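Long-range contacts in 11S globulin subunit beta (Cucurbita maxima, PDB 2E9Q), which serves as a seed storage protein of pumpkin, a nutrient reservoir of the 11S globulin family assembled from subunits of two cupin domains: residues A[37-42]-A[51-56]; A[83-88]-A[159-164]; A[183-188]-A[239-244]. All coordinates share one frame; numbering follows the deposited sequence.

Interaction 1 of 3, residues A[37-42]-A[51-56]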
loop_
_atom_site.group_PDB
_atom_site.type_symbol
_atom_site.label_atom_id
_atom_site.label_comp_id
_atom_site.label_asym_id
_atom_site.label_seq_id
_atom_site.Cartn_x
_atom_site.Cartn_y
_atom_site.Cartn_z
ATOM N N PRO A 37 -29.617 0.460 -6.964
ATOM C CA PRO A 37 -28.985 1.692 -7.443
ATOM C C PRO A 37 -29.726 2.850 -6.800
ATOM O O PRO A 37 -30.893 2.715 -6.455
ATOM C CB PRO A 37 -29.208 1.640 -8.953
ATOM C CG PRO A 37 -29.302 0.193 -9.242
ATOM C CD PRO A 37 -30.139 -0.329 -8.090
ATOM N N VAL A 38 -29.062 3.984 -6.636
ATOM C CA VAL A 38 -29.712 5.132 -6.017
ATOM C C VAL A 38 -29.773 6.324 -6.964
ATOM O O VAL A 38 -30.482 7.289 -6.706
ATOM C CB VAL A 38 -28.976 5.584 -4.727
ATOM C CG1 VAL A 38 -28.964 4.463 -3.710
ATOM C CG2 VAL A 38 -27.557 6.019 -5.060
ATOM N N ARG A 39 -29.037 6.254 -8.062
ATOM C CA ARG A 39 -28.993 7.357 -9.008
ATOM C C ARG A 39 -29.072 6.835 -10.447
ATOM O O ARG A 39 -28.678 5.710 -10.728
ATOM C CB ARG A 39 -27.707 8.154 -8.775
ATOM C CG ARG A 39 -27.882 9.655 -8.892
ATOM C CD ARG A 39 -26.699 10.425 -8.291
ATOM N NE ARG A 39 -26.592 10.271 -6.836
ATOM C CZ ARG A 39 -25.625 9.590 -6.220
ATOM N NH1 ARG A 39 -25.613 9.507 -4.893
ATOM N NH2 ARG A 39 -24.665 8.991 -6.927
ATOM N N ARG A 40 -29.571 7.666 -11.359
ATOM C CA ARG A 40 -29.752 7.263 -12.744
ATOM C C ARG A 40 -29.561 8.387 -13.743
ATOM O O ARG A 40 -29.969 9.516 -13.493
ATOM C CB ARG A 40 -31.144 6.667 -12.948
ATOM C CG ARG A 40 -31.326 5.326 -12.287
ATOM C CD ARG A 40 -32.754 4.830 -12.381
ATOM N NE ARG A 40 -32.919 3.638 -11.561
ATOM C CZ ARG A 40 -32.621 3.578 -10.268
ATOM N NH1 ARG A 40 -32.146 4.647 -9.632
ATOM N NH2 ARG A 40 -32.784 2.442 -9.609
ATOM N N ALA A 41 -28.943 8.058 -14.876
ATOM C CA ALA A 41 -28.700 9.015 -15.954
ATOM C C ALA A 41 -29.171 8.419 -17.284
ATOM O O ALA A 41 -28.635 7.417 -17.772
ATOM C CB ALA A 41 -27.216 9.369 -16.033
ATOM N N GLU A 42 -30.185 9.044 -17.865
ATOM C CA GLU A 42 -30.757 8.596 -19.125
ATOM C C GLU A 42 -29.926 9.108 -20.295
ATOM O O GLU A 42 -29.493 10.257 -20.315
ATOM C CB GLU A 42 -32.205 9.101 -19.238
ATOM C CG GLU A 42 -33.154 8.526 -18.182
ATOM C CD GLU A 42 -33.562 7.094 -18.476
ATOM O OE1 GLU A 42 -33.964 6.378 -17.527
ATOM O OE2 GLU A 42 -33.486 6.691 -19.663
ATOM N N TRP A 51 -24.822 2.901 -7.798
ATOM C CA TRP A 51 -25.128 2.578 -6.413
ATOM C C TRP A 51 -24.564 3.679 -5.510
ATOM O O TRP A 51 -23.825 4.554 -5.973
ATOM C CB TRP A 51 -24.562 1.208 -6.027
ATOM C CG TRP A 51 -25.480 0.059 -6.340
ATOM C CD1 TRP A 51 -26.181 -0.704 -5.442
ATOM C CD2 TRP A 51 -25.770 -0.483 -7.637
ATOM N NE1 TRP A 51 -26.881 -1.693 -6.101
ATOM C CE2 TRP A 51 -26.646 -1.580 -7.447
ATOM C CE3 TRP A 51 -25.372 -0.150 -8.941
ATOM C CZ2 TRP A 51 -27.132 -2.350 -8.520
ATOM C CZ3 TRP A 51 -25.857 -0.916 -10.009
ATOM C CH2 TRP A 51 -26.728 -2.002 -9.787
ATOM N N ASP A 52 -24.922 3.644 -4.232
ATOM C CA ASP A 52 -24.480 4.682 -3.302
ATOM C C ASP A 52 -23.060 4.496 -2.802
ATOM O O ASP A 52 -22.816 3.696 -1.917
ATOM C CB ASP A 52 -25.438 4.767 -2.113
ATOM C CG ASP A 52 -25.084 5.898 -1.158
ATOM O OD1 ASP A 52 -24.482 6.901 -1.593
ATOM O OD2 ASP A 52 -25.425 5.791 0.032
ATOM N N GLN A 53 -22.134 5.252 -3.377
ATOM C CA GLN A 53 -20.731 5.182 -2.996
ATOM C C GLN A 53 -20.546 5.419 -1.492
ATOM O O GLN A 53 -19.683 4.798 -0.865
ATOM C CB GLN A 53 -19.918 6.212 -3.786
ATOM C CG GLN A 53 -20.688 7.497 -4.061
ATOM C CD GLN A 53 -21.661 7.346 -5.225
ATOM O OE1 GLN A 53 -21.271 7.448 -6.391
ATOM N NE2 GLN A 53 -22.929 7.083 -4.916
ATOM N N ASP A 54 -21.362 6.300 -0.913
ATOM C CA ASP A 54 -21.254 6.580 0.519
ATOM C C ASP A 54 -21.934 5.542 1.416
ATOM O O ASP A 54 -21.997 5.705 2.635
ATOM C CB ASP A 54 -21.781 7.984 0.827
ATOM C CG ASP A 54 -21.065 9.062 0.033
ATOM O OD1 ASP A 54 -19.814 9.094 0.036
ATOM O OD2 ASP A 54 -21.759 9.888 -0.600
ATOM N N ASN A 55 -22.467 4.477 0.828
ATOM C CA ASN A 55 -23.049 3.414 1.652
ATOM C C ASN A 55 -21.900 3.009 2.607
ATOM O O ASN A 55 -20.739 2.979 2.190
ATOM C CB ASN A 55 -23.441 2.222 0.764
ATOM C CG ASN A 55 -23.466 0.904 1.523
ATOM O OD1 ASN A 55 -24.520 0.444 1.971
ATOM N ND2 ASN A 55 -22.304 0.293 1.682
ATOM N N ASP A 56 -22.207 2.707 3.869
ATOM C CA ASP A 56 -21.176 2.316 4.844
ATOM C C ASP A 56 -20.244 1.162 4.412
ATOM O O ASP A 56 -19.017 1.303 4.487
ATOM C CB ASP A 56 -21.816 1.963 6.189
ATOM C CG ASP A 56 -22.399 3.188 6.908
ATOM O OD1 ASP A 56 -23.261 3.002 7.793
ATOM O OD2 ASP A 56 -21.989 4.328 6.598
#
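Pro37 lies flat against the indole of Trp51, the two side chains running side by side in the same direction. Its CG sits 3.4 Å from the centroid of the six-membered ring of Trp51, 13° off the ring normal, a CH-pi contact over the face, and CD follows over CZ2. The CB of Trp51 starts away from 37-42; with CG anti to the carbonyl carbon (chi1 -87°) the ring swings back under the proline, and its NE1 is hydrogen-bonded to the backbone oxygen of Gln35. With an alanine here, one face of the Pro37 ring would probably lose its cover and the Gln35 carbonyl its indole donor. Val38 crosses Asp52 at a slant: CG2 approaches the backbone N of Asp52 at 3.6 Å, and both methyls come about equally close to its CB. Farther out, Asp52 OD1 lies off the edge of the Arg39 guanidinium, near its plane and 4.4 Å from NH1, short of a salt bridge. Asp52 itself opens a type I turn closed by Asn55, the N-cap of helix 56-61. Val38 and Arg39 are set opposite the single Val50, making a classic beta bulge at the start of the edge hairpin 39-43/46-50 in the N-terminal cupin domain.

Interaction 2 of 3, residues A[83-88]-A[159-164]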
loop_
_atom_site.group_PDB
_atom_site.type_symbol
_atom_site.label_atom_id
_atom_site.label_comp_id
_atom_site.label_asym_id
_atom_site.label_seq_id
_atom_site.Cartn_x
_atom_site.Cartn_y
_atom_site.Cartn_z
ATOM N N ALA A 83 -9.696 4.545 -11.330
ATOM C CA ALA A 83 -9.766 3.261 -10.651
ATOM C C ALA A 83 -9.907 2.099 -11.627
ATOM O O ALA A 83 -10.502 2.246 -12.689
ATOM C CB ALA A 83 -10.941 3.263 -9.674
ATOM N N PRO A 84 -9.350 0.927 -11.275
ATOM C CA PRO A 84 -9.424 -0.271 -12.121
ATOM C C PRO A 84 -10.869 -0.775 -12.092
ATOM O O PRO A 84 -11.581 -0.600 -11.086
ATOM C CB PRO A 84 -8.500 -1.265 -11.417
ATOM C CG PRO A 84 -7.677 -0.429 -10.486
ATOM C CD PRO A 84 -8.621 0.634 -10.032
ATOM N N LYS A 85 -11.290 -1.424 -13.172
ATOM C CA LYS A 85 -12.645 -1.935 -13.257
ATOM C C LYS A 85 -12.753 -3.330 -13.834
ATOM O O LYS A 85 -11.929 -3.769 -14.648
ATOM C CB LYS A 85 -13.510 -1.022 -14.136
ATOM C CG LYS A 85 -13.782 0.365 -13.592
ATOM C CD LYS A 85 -14.420 1.221 -14.681
ATOM C CE LYS A 85 -14.754 2.617 -14.184
ATOM N NZ LYS A 85 -15.532 3.385 -15.198
ATOM N N LEU A 86 -13.799 -4.013 -13.405
ATOM C CA LEU A 86 -14.133 -5.319 -13.895
ATOM C C LEU A 86 -15.550 -5.053 -14.367
ATOM O O LEU A 86 -16.283 -4.272 -13.748
ATOM C CB LEU A 86 -14.112 -6.345 -12.773
ATOM C CG LEU A 86 -13.004 -7.395 -12.808
ATOM C CD1 LEU A 86 -11.752 -6.903 -13.509
ATOM C CD2 LEU A 86 -12.725 -7.799 -11.390
ATOM N N ILE A 87 -15.931 -5.679 -15.471
ATOM C CA ILE A 87 -17.257 -5.479 -16.026
ATOM C C ILE A 87 -17.843 -6.810 -16.404
ATOM O O ILE A 87 -17.316 -7.500 -17.282
ATOM C CB ILE A 87 -17.191 -4.602 -17.276
ATOM C CG1 ILE A 87 -16.690 -3.213 -16.895
ATOM C CG2 ILE A 87 -18.543 -4.550 -17.947
ATOM C CD1 ILE A 87 -16.625 -2.227 -18.049
ATOM N N PHE A 88 -18.921 -7.191 -15.732
ATOM C CA PHE A 88 -19.560 -8.449 -16.045
ATOM C C PHE A 88 -20.676 -8.190 -17.041
ATOM O O PHE A 88 -21.531 -7.338 -16.807
ATOM C CB PHE A 88 -20.136 -9.098 -14.796
ATOM C CG PHE A 88 -20.818 -10.405 -15.060
ATOM C CD1 PHE A 88 -20.079 -11.538 -15.385
ATOM C CD2 PHE A 88 -22.203 -10.508 -14.983
ATOM C CE1 PHE A 88 -20.706 -12.761 -15.627
ATOM C CE2 PHE A 88 -22.839 -11.720 -15.223
ATOM C CZ PHE A 88 -22.083 -12.853 -15.546
ATOM N N VAL A 159 -20.635 -2.959 -13.824
ATOM C CA VAL A 159 -19.323 -2.364 -13.624
ATOM C C VAL A 159 -18.887 -2.206 -12.172
ATOM O O VAL A 159 -19.477 -1.430 -11.420
ATOM C CB VAL A 159 -19.265 -0.976 -14.258
ATOM C CG1 VAL A 159 -17.857 -0.391 -14.122
ATOM C CG2 VAL A 159 -19.714 -1.054 -15.718
ATOM N N PHE A 160 -17.844 -2.940 -11.792
ATOM C CA PHE A 160 -17.285 -2.881 -10.457
ATOM C C PHE A 160 -15.978 -2.090 -10.494
ATOM O O PHE A 160 -15.058 -2.404 -11.258
ATOM C CB PHE A 160 -17.043 -4.290 -9.938
ATOM C CG PHE A 160 -16.299 -4.340 -8.637
ATOM C CD1 PHE A 160 -14.935 -4.611 -8.614
ATOM C CD2 PHE A 160 -16.970 -4.150 -7.428
ATOM C CE1 PHE A 160 -14.241 -4.698 -7.400
ATOM C CE2 PHE A 160 -16.290 -4.235 -6.205
ATOM C CZ PHE A 160 -14.921 -4.511 -6.190
ATOM N N ALA A 161 -15.919 -1.042 -9.681
ATOM C CA ALA A 161 -14.748 -0.182 -9.603
ATOM C C ALA A 161 -14.266 -0.141 -8.170
ATOM O O ALA A 161 -15.065 -0.034 -7.234
ATOM C CB ALA A 161 -15.094 1.219 -10.084
ATOM N N ASP A 162 -12.954 -0.226 -7.999
ATOM C CA ASP A 162 -12.356 -0.211 -6.676
ATOM C C ASP A 162 -11.422 0.982 -6.540
ATOM O O ASP A 162 -10.351 1.022 -7.156
ATOM C CB ASP A 162 -11.607 -1.522 -6.450
ATOM C CG ASP A 162 -10.745 -1.504 -5.211
ATOM O OD1 ASP A 162 -11.141 -0.898 -4.186
ATOM O OD2 ASP A 162 -9.660 -2.122 -5.266
ATOM N N THR A 163 -11.845 1.947 -5.727
ATOM C CA THR A 163 -11.097 3.179 -5.490
ATOM C C THR A 163 -9.968 3.022 -4.491
ATOM O O THR A 163 -9.058 3.837 -4.454
ATOM C CB THR A 163 -12.023 4.296 -4.995
ATOM O OG1 THR A 163 -12.620 3.903 -3.752
ATOM C CG2 THR A 163 -13.128 4.557 -6.009
ATOM N N ARG A 164 -10.026 1.995 -3.659
ATOM C CA ARG A 164 -8.944 1.785 -2.710
ATOM C C ARG A 164 -7.982 0.817 -3.380
ATOM O O ARG A 164 -7.562 -0.184 -2.802
ATOM C CB ARG A 164 -9.462 1.197 -1.395
ATOM C CG ARG A 164 -10.153 2.214 -0.501
ATOM C CD ARG A 164 -10.423 1.623 0.878
ATOM N NE ARG A 164 -11.269 2.497 1.676
ATOM C CZ ARG A 164 -10.898 3.688 2.134
ATOM N NH1 ARG A 164 -11.747 4.412 2.851
ATOM N NH2 ARG A 164 -9.678 4.149 1.889
#
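Leu86 and Phe160 face each other as an antiparallel hydrogen-bonded pair, joined by two backbone hydrogen bonds. Phe160 N gives its hydrogen to Leu86 O at 2.8 Å, and Leu86 N returns one to Phe160 O at 3.0 Å, both with an angle of 162° at the hydrogen. A third, weak bond runs from Asp162 N to Pro84 O at 3.4 Å, where 83-88 is only just entering its strand. CA-H...O contacts fill in between: Lys85 CA approaches Phe160 O at 3.2 Å, while Val159 CA and Ala161 CA approach the carbonyls of Leu86 and Pro84.

Side chains alternate across the sheet. On the face carrying Lys85, Ile87, Val159 and Ala161, the methylenes of Lys85 do apolar work: CG lies 3.8 Å from Ala161 CB, and CD lies equally far from CG1 of Val159. Val159 points CG1 anti to its backbone N (chi1 -176°), which sets that methyl toward the lysine and leaves CG2 beside Ile87 CG1, 3.9 Å away. Leu86 and Phe160 occupy the other face. Ahead of strand 85-91, Ala83 CB rests 3.4 Å from Asp162 O, at the end of the partner strand, and Asp162 OD1 takes the backbone N of Arg164 from above the carboxylate plane, forming an Asx turn.

The two strands sit inside the seven-stranded antiparallel sheet of the N-terminal cupin barrel, with 63-70 flanking 155-162 and 135-139 flanking 85-91. Val159 continues onto Ile66 and His68, and Ile87 onto Val139. From the Leu86 and Phe160 face, both side chains reach Phe399 on strand 393-400 of the second cupin domain, the phenylalanine rings almost parallel, joining the two domains.

Interaction 3 of 3, residues A[183-188]-A[239-244]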
loop_
_atom_site.group_PDB
_atom_site.type_symbol
_atom_site.label_atom_id
_atom_site.label_comp_id
_atom_site.label_asym_id
_atom_site.label_seq_id
_atom_site.Cartn_x
_atom_site.Cartn_y
_atom_site.Cartn_z
ATOM N N PRO A 183 -21.416 14.162 -20.759
ATOM C CA PRO A 183 -22.055 13.352 -19.723
ATOM C C PRO A 183 -22.230 14.125 -18.427
ATOM O O PRO A 183 -21.397 14.957 -18.073
ATOM C CB PRO A 183 -21.080 12.201 -19.561
ATOM C CG PRO A 183 -19.759 12.918 -19.657
ATOM C CD PRO A 183 -19.968 13.878 -20.827
ATOM N N GLU A 184 -23.324 13.859 -17.729
ATOM C CA GLU A 184 -23.568 14.505 -16.450
ATOM C C GLU A 184 -22.957 13.554 -15.423
ATOM O O GLU A 184 -23.661 12.732 -14.845
ATOM C CB GLU A 184 -25.071 14.664 -16.222
ATOM C CG GLU A 184 -25.485 16.093 -15.895
ATOM C CD GLU A 184 -26.934 16.384 -16.252
ATOM O OE1 GLU A 184 -27.832 15.723 -15.687
ATOM O OE2 GLU A 184 -27.173 17.275 -17.103
ATOM N N GLN A 185 -21.640 13.660 -15.227
ATOM C CA GLN A 185 -20.900 12.793 -14.305
ATOM C C GLN A 185 -21.719 12.403 -13.083
ATOM O O GLN A 185 -21.968 13.223 -12.193
ATOM C CB GLN A 185 -19.614 13.499 -13.862
ATOM C CG GLN A 185 -18.355 12.650 -14.000
ATOM C CD GLN A 185 -18.072 12.247 -15.438
ATOM O OE1 GLN A 185 -17.716 13.077 -16.272
ATOM N NE2 GLN A 185 -18.241 10.968 -15.733
ATOM N N VAL A 186 -22.140 11.141 -13.059
ATOM C CA VAL A 186 -22.952 10.609 -11.972
ATOM C C VAL A 186 -22.219 9.512 -11.205
ATOM O O VAL A 186 -22.673 9.084 -10.141
ATOM C CB VAL A 186 -24.291 10.036 -12.506
ATOM C CG1 VAL A 186 -24.021 8.890 -13.475
ATOM C CG2 VAL A 186 -25.167 9.570 -11.333
ATOM N N GLU A 187 -21.095 9.053 -11.755
ATOM C CA GLU A 187 -20.294 8.020 -11.106
ATOM C C GLU A 187 -20.175 8.414 -9.639
ATOM O O GLU A 187 -20.307 7.577 -8.745
ATOM C CB GLU A 187 -18.904 7.936 -11.743
ATOM C CG GLU A 187 -18.928 7.717 -13.249
ATOM C CD GLU A 187 -19.314 8.967 -14.022
ATOM O OE1 GLU A 187 -19.524 8.873 -15.247
ATOM O OE2 GLU A 187 -19.400 10.049 -13.403
ATOM N N ARG A 188 -19.943 9.704 -9.409
ATOM C CA ARG A 188 -19.832 10.259 -8.062
ATOM C C ARG A 188 -20.437 11.662 -8.066
ATOM O O ARG A 188 -20.573 12.299 -7.017
ATOM C CB ARG A 188 -18.367 10.324 -7.631
ATOM C CG ARG A 188 -17.616 9.008 -7.788
ATOM C CD ARG A 188 -18.272 7.884 -6.998
ATOM N NE ARG A 188 -18.144 8.052 -5.556
ATOM C CZ ARG A 188 -17.073 7.697 -4.858
ATOM N NH1 ARG A 188 -16.032 7.154 -5.473
ATOM N NH2 ARG A 188 -17.050 7.867 -3.542
ATOM N N ARG A 239 -26.952 14.058 -25.850
ATOM C CA ARG A 239 -27.088 12.601 -25.817
ATOM C C ARG A 239 -26.547 11.901 -24.582
ATOM O O ARG A 239 -26.842 10.730 -24.348
ATOM C CB ARG A 239 -26.401 11.992 -27.041
ATOM C CG ARG A 239 -26.996 12.386 -28.378
ATOM C CD ARG A 239 -26.162 11.797 -29.499
ATOM N NE ARG A 239 -24.805 12.309 -29.419
ATOM C CZ ARG A 239 -23.772 11.799 -30.074
ATOM N NH1 ARG A 239 -22.573 12.340 -29.931
ATOM N NH2 ARG A 239 -23.940 10.749 -30.865
ATOM N N ASP A 240 -25.756 12.620 -23.797
ATOM C CA ASP A 240 -25.119 12.070 -22.605
ATOM C C ASP A 240 -24.061 11.021 -23.008
ATOM O O ASP A 240 -23.473 11.128 -24.080
ATOM C CB ASP A 240 -26.142 11.476 -21.643
ATOM C CG ASP A 240 -25.599 11.367 -20.220
ATOM O OD1 ASP A 240 -25.282 10.244 -19.771
ATOM O OD2 ASP A 240 -25.474 12.419 -19.553
ATOM N N ARG A 241 -23.848 10.003 -22.184
ATOM C CA ARG A 241 -22.800 9.012 -22.444
ATOM C C ARG A 241 -23.046 7.799 -23.357
ATOM O O ARG A 241 -22.082 7.164 -23.808
ATOM C CB ARG A 241 -22.262 8.516 -21.103
ATOM C CG ARG A 241 -23.045 7.373 -20.490
ATOM C CD ARG A 241 -22.840 7.349 -18.979
ATOM N NE ARG A 241 -23.432 8.534 -18.370
ATOM C CZ ARG A 241 -22.799 9.349 -17.533
ATOM N NH1 ARG A 241 -21.542 9.096 -17.202
ATOM N NH2 ARG A 241 -23.419 10.424 -17.043
ATOM N N ILE A 242 -24.306 7.449 -23.609
ATOM C CA ILE A 242 -24.606 6.314 -24.474
ATOM C C ILE A 242 -25.318 6.865 -25.714
ATOM O O ILE A 242 -26.451 7.340 -25.624
ATOM C CB ILE A 242 -25.500 5.288 -23.747
ATOM C CG1 ILE A 242 -24.848 4.870 -22.421
ATOM C CG2 ILE A 242 -25.712 4.062 -24.620
ATOM C CD1 ILE A 242 -25.709 3.948 -21.570
ATOM N N VAL A 243 -24.654 6.808 -26.867
ATOM C CA VAL A 243 -25.226 7.361 -28.092
ATOM C C VAL A 243 -25.678 6.380 -29.182
ATOM O O VAL A 243 -25.231 5.235 -29.255
ATOM C CB VAL A 243 -24.244 8.356 -28.728
ATOM C CG1 VAL A 243 -23.819 9.394 -27.697
ATOM C CG2 VAL A 243 -23.025 7.614 -29.264
ATOM N N GLN A 244 -26.584 6.851 -30.031
ATOM C CA GLN A 244 -27.096 6.048 -31.133
ATOM C C GLN A 244 -26.093 6.186 -32.273
ATOM O O GLN A 244 -25.743 7.300 -32.659
ATOM C CB GLN A 244 -28.455 6.586 -31.590
ATOM C CG GLN A 244 -29.239 5.642 -32.489
ATOM C CD GLN A 244 -29.950 4.559 -31.697
ATOM O OE1 GLN A 244 -30.592 3.669 -32.264
ATOM N NE2 GLN A 244 -29.849 4.637 -30.372
#
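Arg241 reaches across to 183-188 and can be followed outward from its CB, which lies 4.2 Å from CB of Pro183. CG takes the position between the backbone N and the carbonyl carbon (chi1 86°), and the bend at chi3 brings NE back to its own neighbour, Asp240: NE bonds OD1 at 2.9 Å, a salt bridge, with that oxygen 30° out of the guanidinium plane. Asp240 OD1 also accepts the backbone N of Arg241 on the same face of the carboxylate, so one oxygen grips both the backbone N and NE of Arg241. Over the guanidinium, Pro183 CB sits 3.7 Å above one face, and CG1 of Val186 lies over the opposite one. At its edge the nitrogens part company. NH2 gives a weak bond to Glu184 O, while NH1 meets Glu187 OE1 at 2.8 Å in a salt bridge whose hydrogen bond is weak and strongly bent, the carboxylate plane turned 57° from the guanidinium. Tyr178 OH is a further, weak partner of NH1. The other oxygen of Asp240, OD2, receives Glu184 N at 3.2 Å on its syn side, gripping the inverse gamma turn centred on Glu184. This buried salt-bridge network of Glu187, Arg241 and Asp240 holds the loop to the approach of strand 242-244, which pairs antiparallel with 74-81 in the second sheet of the N-terminal cupin barrel.

How the interactions relate
Interaction 2 is the deepest of the three, entirely buried near the centre of the chain and built on regular backbone pairing with apolar side chains. Interaction 1 is partly buried at the edge of the same sheet, its centre about 15 Å away, and trades strand bonds for a proline-on-indole contact. Interaction 3, about 19 Å from the chain centre, is buried too, yet relies on charge, binding a loop to the approach of a strand in the other N-terminal sheet. Interactions 1 and 3 meet directly: Arg39 CD packs on Val186 CG2 at 3.5 Å. Interaction 3 also brushes interaction 2, through Thr163 and Arg188, whereas interactions 1 and 2 stay about 7 Å apart at their nearest atoms.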